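Local structure of GCN5-related N-acetyltransferase (Arthrobacter sp., 2R1I) at residues L40-F43 and N44-F47; P50-G53 and T54-A58; E141-D144 and A145-Y149. The protein probably transfers an acetyl group from acetyl-coenzyme A to an amine of a still unidentified substrate, as other GCN5-related N-acetyltransferases do. One frame throughout, in Å; residues are numbered along the deposited sequence.

Contact 1. Residues L40-F43 and N44-F47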
loop_
_atom_site.group_PDB
_atom_site.type_symbol
_atom_site.label_atom_id
_atom_site.label_comp_id
_atom_site.label_asym_id
_atom_site.label_seq_id
_atom_site.Cartn_x
_atom_site.Cartn_y
_atom_site.Cartn_z
ATOM N N LEU A 40 -18.570 -9.285 0.361
ATOM C CA LEU A 40 -17.954 -8.057 0.886
ATOM C C LEU A 40 -18.981 -7.209 1.620
ATOM O O LEU A 40 -18.707 -6.642 2.691
ATOM C CB LEU A 40 -17.358 -7.230 -0.230
ATOM C CG LEU A 40 -16.072 -7.737 -0.893
ATOM C CD1 LEU A 40 -15.680 -6.888 -2.062
ATOM C CD2 LEU A 40 -14.911 -7.832 0.158
ATOM N N HIS A 41 -20.162 -7.157 1.043
ATOM C CA HIS A 41 -21.284 -6.442 1.649
ATOM C C HIS A 41 -21.659 -7.040 3.000
ATOM O O HIS A 41 -21.773 -6.315 4.020
ATOM C CB HIS A 41 -22.501 -6.436 0.707
ATOM C CG HIS A 41 -23.618 -5.567 1.199
ATOM N ND1 HIS A 41 -23.741 -4.246 0.830
ATOM C CD2 HIS A 41 -24.625 -5.814 2.072
ATOM C CE1 HIS A 41 -24.792 -3.721 1.437
ATOM N NE2 HIS A 41 -25.341 -4.648 2.197
ATOM N N ASP A 42 -21.859 -8.349 3.017
ATOM C CA ASP A 42 -22.351 -9.058 4.198
ATOM C C ASP A 42 -21.347 -9.029 5.335
ATOM O O ASP A 42 -21.735 -8.831 6.502
ATOM C CB ASP A 42 -22.759 -10.493 3.844
ATOM C CG ASP A 42 -24.032 -10.546 2.989
ATOM O OD1 ASP A 42 -24.734 -9.496 2.843
ATOM O OD2 ASP A 42 -24.330 -11.645 2.462
ATOM N N PHE A 43 -20.074 -9.221 5.016
ATOM C CA PHE A 43 -19.041 -9.124 6.041
ATOM C C PHE A 43 -19.039 -7.765 6.718
ATOM O O PHE A 43 -18.991 -7.686 7.962
ATOM C CB PHE A 43 -17.648 -9.481 5.523
ATOM C CG PHE A 43 -17.324 -10.933 5.686
ATOM C CD1 PHE A 43 -17.025 -11.455 6.933
ATOM C CD2 PHE A 43 -17.325 -11.780 4.601
ATOM C CE1 PHE A 43 -16.765 -12.795 7.085
ATOM C CE2 PHE A 43 -17.054 -13.121 4.752
ATOM C CZ PHE A 43 -16.765 -13.631 5.979
ATOM N N ASN A 44 -19.141 -6.698 5.934
ATOM C CA ASN A 44 -19.213 -5.355 6.533
ATOM C C ASN A 44 -20.463 -5.083 7.343
ATOM O O ASN A 44 -20.389 -4.661 8.506
ATOM C CB ASN A 44 -19.051 -4.279 5.456
ATOM C CG ASN A 44 -17.607 -4.085 5.071
ATOM O OD1 ASN A 44 -16.810 -5.007 5.224
ATOM N ND2 ASN A 44 -17.238 -2.882 4.656
ATOM N N THR A 45 -21.620 -5.312 6.760
ATOM C CA THR A 45 -22.850 -5.000 7.465
ATOM C C THR A 45 -22.999 -5.809 8.778
ATOM O O THR A 45 -23.528 -5.285 9.772
ATOM C CB THR A 45 -24.070 -5.151 6.548
ATOM O OG1 THR A 45 -24.243 -6.524 6.174
ATOM C CG2 THR A 45 -23.901 -4.283 5.315
ATOM N N GLU A 46 -22.529 -7.059 8.805
ATOM C CA GLU A 46 -22.632 -7.890 10.018
ATOM C C GLU A 46 -21.760 -7.333 11.172
ATOM O O GLU A 46 -22.089 -7.520 12.353
ATOM C CB GLU A 46 -22.275 -9.357 9.717
ATOM C CG GLU A 46 -22.835 -10.362 10.742
ATOM C CD GLU A 46 -22.161 -11.725 10.688
ATOM O OE1 GLU A 46 -21.611 -12.095 9.619
ATOM O OE2 GLU A 46 -22.179 -12.426 11.725
ATOM N N PHE A 47 -20.673 -6.642 10.835
ATOM C CA PHE A 47 -19.800 -6.060 11.866
ATOM C C PHE A 47 -19.844 -4.529 11.960
ATOM O O PHE A 47 -19.084 -3.899 12.729
ATOM C CB PHE A 47 -18.385 -6.670 11.771
ATOM C CG PHE A 47 -18.398 -8.179 11.977
ATOM C CD1 PHE A 47 -18.361 -8.721 13.268
ATOM C CD2 PHE A 47 -18.560 -9.044 10.895
ATOM C CE1 PHE A 47 -18.432 -10.108 13.469
ATOM C CE2 PHE A 47 -18.628 -10.416 11.082
ATOM C CZ PHE A 47 -18.565 -10.952 12.371
#

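Contact 2. Residues P50-G53 and T54-A58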
loop_
_atom_site.group_PDB
_atom_site.type_symbol
_atom_site.label_atom_id
_atom_site.label_comp_id
_atom_site.label_asym_id
_atom_site.label_seq_id
_atom_site.Cartn_x
_atom_site.Cartn_y
_atom_site.Cartn_z
ATOM N N PRO A 50 -19.199 0.347 7.188
ATOM C CA PRO A 50 -19.985 0.853 6.062
ATOM C C PRO A 50 -19.588 0.113 4.774
ATOM O O PRO A 50 -18.477 -0.499 4.668
ATOM C CB PRO A 50 -19.615 2.340 6.003
ATOM C CG PRO A 50 -18.216 2.402 6.585
ATOM C CD PRO A 50 -18.177 1.307 7.649
ATOM N N THR A 51 -20.518 0.118 3.828
ATOM C CA THR A 51 -20.296 -0.548 2.552
ATOM C C THR A 51 -21.170 0.059 1.451
ATOM O O THR A 51 -22.291 0.438 1.687
ATOM C CB THR A 51 -20.563 -2.071 2.684
ATOM O OG1 THR A 51 -20.475 -2.697 1.401
ATOM C CG2 THR A 51 -21.940 -2.323 3.261
ATOM N N PRO A 52 -20.640 0.127 0.215
ATOM C CA PRO A 52 -21.436 0.419 -0.934
ATOM C C PRO A 52 -22.427 -0.708 -1.146
ATOM O O PRO A 52 -22.290 -1.768 -0.530
ATOM C CB PRO A 52 -20.426 0.464 -2.097
ATOM C CG PRO A 52 -19.184 0.438 -1.528
ATOM C CD PRO A 52 -19.237 -0.072 -0.126
ATOM N N GLY A 53 -23.444 -0.469 -1.958
ATOM C CA GLY A 53 -24.363 -1.499 -2.328
ATOM C C GLY A 53 -23.749 -2.541 -3.241
ATOM O O GLY A 53 -22.674 -2.326 -3.825
ATOM N N THR A 54 -24.416 -3.683 -3.348
ATOM C CA THR A 54 -23.890 -4.778 -4.149
ATOM C C THR A 54 -23.907 -4.438 -5.658
ATOM O O THR A 54 -23.084 -4.961 -6.376
ATOM C CB THR A 54 -24.555 -6.176 -3.819
ATOM O OG1 THR A 54 -25.954 -6.148 -4.135
ATOM C CG2 THR A 54 -24.410 -6.561 -2.370
ATOM N N ASP A 55 -24.790 -3.563 -6.151
ATOM C CA ASP A 55 -24.729 -3.165 -7.578
ATOM C C ASP A 55 -23.385 -2.469 -7.872
ATOM O O ASP A 55 -22.723 -2.816 -8.858
ATOM C CB ASP A 55 -25.883 -2.235 -7.986
ATOM C CG ASP A 55 -27.184 -2.972 -8.205
ATOM O OD1 ASP A 55 -27.195 -4.219 -8.129
ATOM O OD2 ASP A 55 -28.224 -2.309 -8.474
ATOM N N GLU A 56 -23.010 -1.506 -7.026
ATOM C CA GLU A 56 -21.743 -0.771 -7.160
ATOM C C GLU A 56 -20.523 -1.696 -7.042
ATOM O O GLU A 56 -19.573 -1.634 -7.884
ATOM C CB GLU A 56 -21.623 0.372 -6.149
ATOM C CG GLU A 56 -20.323 1.130 -6.254
ATOM C CD GLU A 56 -20.148 2.204 -5.178
ATOM O OE1 GLU A 56 -21.184 2.701 -4.700
ATOM O OE2 GLU A 56 -18.956 2.495 -4.791
ATOM N N LEU A 57 -20.542 -2.544 -6.019
ATOM C CA LEU A 57 -19.414 -3.464 -5.771
ATOM C C LEU A 57 -19.277 -4.443 -6.926
ATOM O O LEU A 57 -18.160 -4.691 -7.397
ATOM C CB LEU A 57 -19.587 -4.233 -4.429
ATOM C CG LEU A 57 -19.394 -3.429 -3.151
ATOM C CD1 LEU A 57 -19.827 -4.259 -1.986
ATOM C CD2 LEU A 57 -17.946 -2.977 -2.971
ATOM N N ALA A 58 -20.385 -5.037 -7.342
ATOM C CA ALA A 58 -20.374 -6.004 -8.462
ATOM C C ALA A 58 -19.821 -5.380 -9.749
ATOM O O ALA A 58 -19.066 -6.002 -10.439
ATOM C CB ALA A 58 -21.743 -6.600 -8.711
#

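Contact 3. Residues E141-D144 and A145-Y149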
loop_
_atom_site.group_PDB
_atom_site.type_symbol
_atom_site.label_atom_id
_atom_site.label_comp_id
_atom_site.label_asym_id
_atom_site.label_seq_id
_atom_site.Cartn_x
_atom_site.Cartn_y
_atom_site.Cartn_z
ATOM N N GLU A 141 -5.663 -1.999 18.138
ATOM C CA GLU A 141 -6.663 -2.508 19.119
ATOM C C GLU A 141 -7.076 -3.940 18.779
ATOM O O GLU A 141 -7.628 -4.635 19.635
ATOM C CB GLU A 141 -7.907 -1.586 19.132
ATOM C CG GLU A 141 -8.966 -1.842 20.226
ATOM N N ASP A 142 -6.789 -4.380 17.542
ATOM C CA ASP A 142 -7.197 -5.702 17.053
ATOM C C ASP A 142 -6.203 -6.825 17.418
ATOM O O ASP A 142 -5.524 -7.378 16.547
ATOM C CB ASP A 142 -7.422 -5.651 15.550
ATOM C CG ASP A 142 -8.175 -6.855 15.031
ATOM O OD1 ASP A 142 -8.316 -7.839 15.785
ATOM O OD2 ASP A 142 -8.610 -6.810 13.863
ATOM N N THR A 143 -6.177 -7.179 18.709
ATOM C CA THR A 143 -5.222 -8.154 19.263
ATOM C C THR A 143 -5.320 -9.529 18.589
ATOM O O THR A 143 -4.319 -10.238 18.435
ATOM C CB THR A 143 -5.427 -8.334 20.795
ATOM O OG1 THR A 143 -5.218 -7.087 21.469
ATOM C CG2 THR A 143 -4.461 -9.365 21.359
ATOM N N ASP A 144 -6.531 -9.909 18.206
ATOM C CA ASP A 144 -6.760 -11.221 17.587
ATOM C C ASP A 144 -6.061 -11.290 16.215
ATOM O O ASP A 144 -5.396 -12.276 15.903
ATOM C CB ASP A 144 -8.252 -11.522 17.414
ATOM C CG ASP A 144 -8.977 -11.852 18.733
ATOM O OD1 ASP A 144 -8.372 -11.995 19.839
ATOM O OD2 ASP A 144 -10.212 -11.976 18.643
ATOM N N ALA A 145 -6.219 -10.244 15.400
ATOM C CA ALA A 145 -5.579 -10.193 14.075
ATOM C C ALA A 145 -4.061 -10.118 14.234
ATOM O O ALA A 145 -3.295 -10.819 13.551
ATOM C CB ALA A 145 -6.104 -9.016 13.268
ATOM N N ARG A 146 -3.618 -9.295 15.167
ATOM C CA ARG A 146 -2.187 -9.179 15.411
ATOM C C ARG A 146 -1.577 -10.539 15.816
ATOM O O ARG A 146 -0.528 -10.931 15.289
ATOM C CB ARG A 146 -1.882 -8.096 16.452
ATOM C CG ARG A 146 -2.372 -6.711 16.060
ATOM C CD ARG A 146 -2.153 -5.720 17.158
ATOM N NE ARG A 146 -0.750 -5.536 17.511
ATOM C CZ ARG A 146 -0.332 -4.723 18.478
ATOM N NH1 ARG A 146 -1.207 -4.005 19.172
ATOM N NH2 ARG A 146 0.953 -4.605 18.743
ATOM N N ARG A 147 -2.226 -11.260 16.714
ATOM C CA ARG A 147 -1.701 -12.567 17.141
ATOM C C ARG A 147 -1.655 -13.562 15.985
ATOM O O ARG A 147 -0.698 -14.336 15.842
ATOM C CB ARG A 147 -2.542 -13.150 18.279
ATOM C CG ARG A 147 -1.968 -14.434 18.914
ATOM C CD ARG A 147 -2.816 -14.892 20.135
ATOM N NE ARG A 147 -4.214 -14.510 19.921
ATOM C CZ ARG A 147 -4.920 -13.637 20.648
ATOM N NH1 ARG A 147 -4.419 -13.054 21.740
ATOM N NH2 ARG A 147 -6.167 -13.364 20.276
ATOM N N PHE A 148 -2.684 -13.483 15.136
ATOM C CA PHE A 148 -2.823 -14.350 13.955
ATOM C C PHE A 148 -1.712 -14.112 12.914
ATOM O O PHE A 148 -1.071 -15.059 12.459
ATOM C CB PHE A 148 -4.206 -14.151 13.332
ATOM C CG PHE A 148 -4.396 -14.839 11.999
ATOM C CD1 PHE A 148 -4.095 -14.205 10.818
ATOM C CD2 PHE A 148 -4.883 -16.139 11.941
ATOM C CE1 PHE A 148 -4.289 -14.851 9.587
ATOM C CE2 PHE A 148 -5.086 -16.774 10.706
ATOM C CZ PHE A 148 -4.772 -16.136 9.549
ATOM N N TYR A 149 -1.457 -12.857 12.570
ATOM C CA TYR A 149 -0.413 -12.584 11.582
ATOM C C TYR A 149 0.970 -12.830 12.133
ATOM O O TYR A 149 1.829 -13.377 11.426
ATOM C CB TYR A 149 -0.560 -11.172 11.055
ATOM C CG TYR A 149 -1.807 -11.001 10.226
ATOM C CD1 TYR A 149 -2.023 -11.780 9.097
ATOM C CD2 TYR A 149 -2.782 -10.062 10.577
ATOM C CE1 TYR A 149 -3.171 -11.614 8.317
ATOM C CE2 TYR A 149 -3.940 -9.906 9.815
ATOM C CZ TYR A 149 -4.129 -10.684 8.693
ATOM O OH TYR A 149 -5.288 -10.502 7.939
#

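Contact 1. Residues L40-F43 and N44-F47
His41 and Thr45 meet one turn apart toward the carboxyl end of helix 33-47, the first long helix of this GNAT-family chain. The backbone bond beneath them, Thr45 N to His41 O, is 2.9 Å long and nearly straight at 176°. From CB the histidine swings CG anti to its backbone N (chi1 -173°), which lays the imidazole beside the following turn. There CD2 lies 3.7 Å, CE1 4.0 Å and NE2 3.5 Å from Thr45 CG2, a methyl that sits over one ring face. The other ring nitrogen, ND1, turns to the loop beyond the helix and is hydrogen-bonded to Pro52 O. Cutting the ring back to an alanine is likely to leave that carbonyl without its histidine donor and take the ring away from one side of the Thr45 methyl. Thr45 OG1 has two weak options, the carbonyl oxygens of His41 and Asp42. Asn44 N is hydrogen-bonded to Leu40 O, while the asparagine amide gives ND2 to Pro50 O. Trp92 of the second subunit packs on Leu40 and Asn44. Farther along, the bond from Phe47 N to Phe43 O is weak, and that same oxygen lies at the edge of the Phe47 ring, in its plane, 3.3 Å from CD2.

Contact 2. Residues P50-G53 and T54-A58
Gly53 stands at the N-cap position of helix 54-64, where the extended chain of 50-53 turns into the first helical turn, and its carbonyl oxygen starts the helical bonding by taking the amide of Leu57 in a bond of 3.1 Å from Leu57 N to Gly53 O, with the donor in the carbonyl plane and an N-H...O angle of 166°. Side chains from the residues before it fold against the new turn. Pro52 points toward the helix and meets two residues there. Its CB lies 3.5 Å from Glu56 OE1, so the carboxylate end of the glutamate rests against the pyrrolidine ring. Glu56 gets there as an extended chain, its chi1 of 179° setting CG opposite the backbone N, and its other oxygen, OE2, forms a salt bridge with Arg60 farther along the helix. Leu57 crosses the proline at about a right angle and divides its methyls: CD2 packs 3.9 Å from Pro52 CG, whereas CD1 lies 3.8 Å from Thr51 OG1. That hydroxyl donates to Pro52 O, 2.8 Å from Thr51 OG1, in the carbonyl plane and on a lone pair. The bond ties the hydroxyl to the carbonyl of the following residue and is likely to hold the threonine side chain in that rotation. Thr51 and Thr54 also touch helix 33-47, while in the second subunit Trp92 packs on Thr51 and Pro52 and Val91 packs on Leu57, so the junction is held between the preceding helix and the dimer partner.

Contact 3. Residues E141-D144 and A145-Y149
The guanidinium of Arg147 curls back over its own helix so that one face lies above Thr143 O, 4.0 Å from the plane, while its edge meets Asp144. The salt bridge from Asp144 OD1 to Arg147 NH2 is short, 2.6 Å, and OD1 lies in the guanidinium plane although the carboxylate itself is turned 54° against it. A chi1 of -173° sends the Arg147 chain away from its own N, and a bend at chi3 then brings its end alongside the aspartate; NH1 passes 3.7 Å from Thr143 CG2. This is the first turn of helix 143-150, and Asp142 is its N-cap. Asp142 OD1 accepts from Ala145 N at 3.2 Å, the donor standing well above the carboxylate plane, and OD2 lies 3.4 Å from Ala145 CB. Asp142 O takes Arg146 N at 3.0 Å. Arg146 leads elsewhere: its NH1 binds Gly140 O and its NE the hydroxyl of Tyr168 of the second subunit. Deeper in, Phe148 meets His112 edge-to-face and Tyr149 packs on strands 97-104 and 133-139. Two carboxylates thus stand at the amino end of the helix, where its dipole is likely to favour negative charge, and Arg147 probably offsets the charge of Asp144.

In the fold
Along the chain the three contacts come in series, and all three belong to the GNAT acetyltransferase fold. Contacts 1 and 2 are neighbours, with centres about 11 Å apart: the end of helix 33-47 and the start of helix 54-64 are joined by a loop that includes 50-53 and doubles back along the first helix, and Thr45 packs on Thr51 where they touch. Contact 3 stands apart on helix 143-150, which comes next after strand 133-139, across a short loop; that strand is the outermost of the mixed sheet within this chain. Its centre is about 19 Å from that of contact 1 and about 27 Å from that of contact 2. All three reach the second subunit, so both helical regions take part in the dimer.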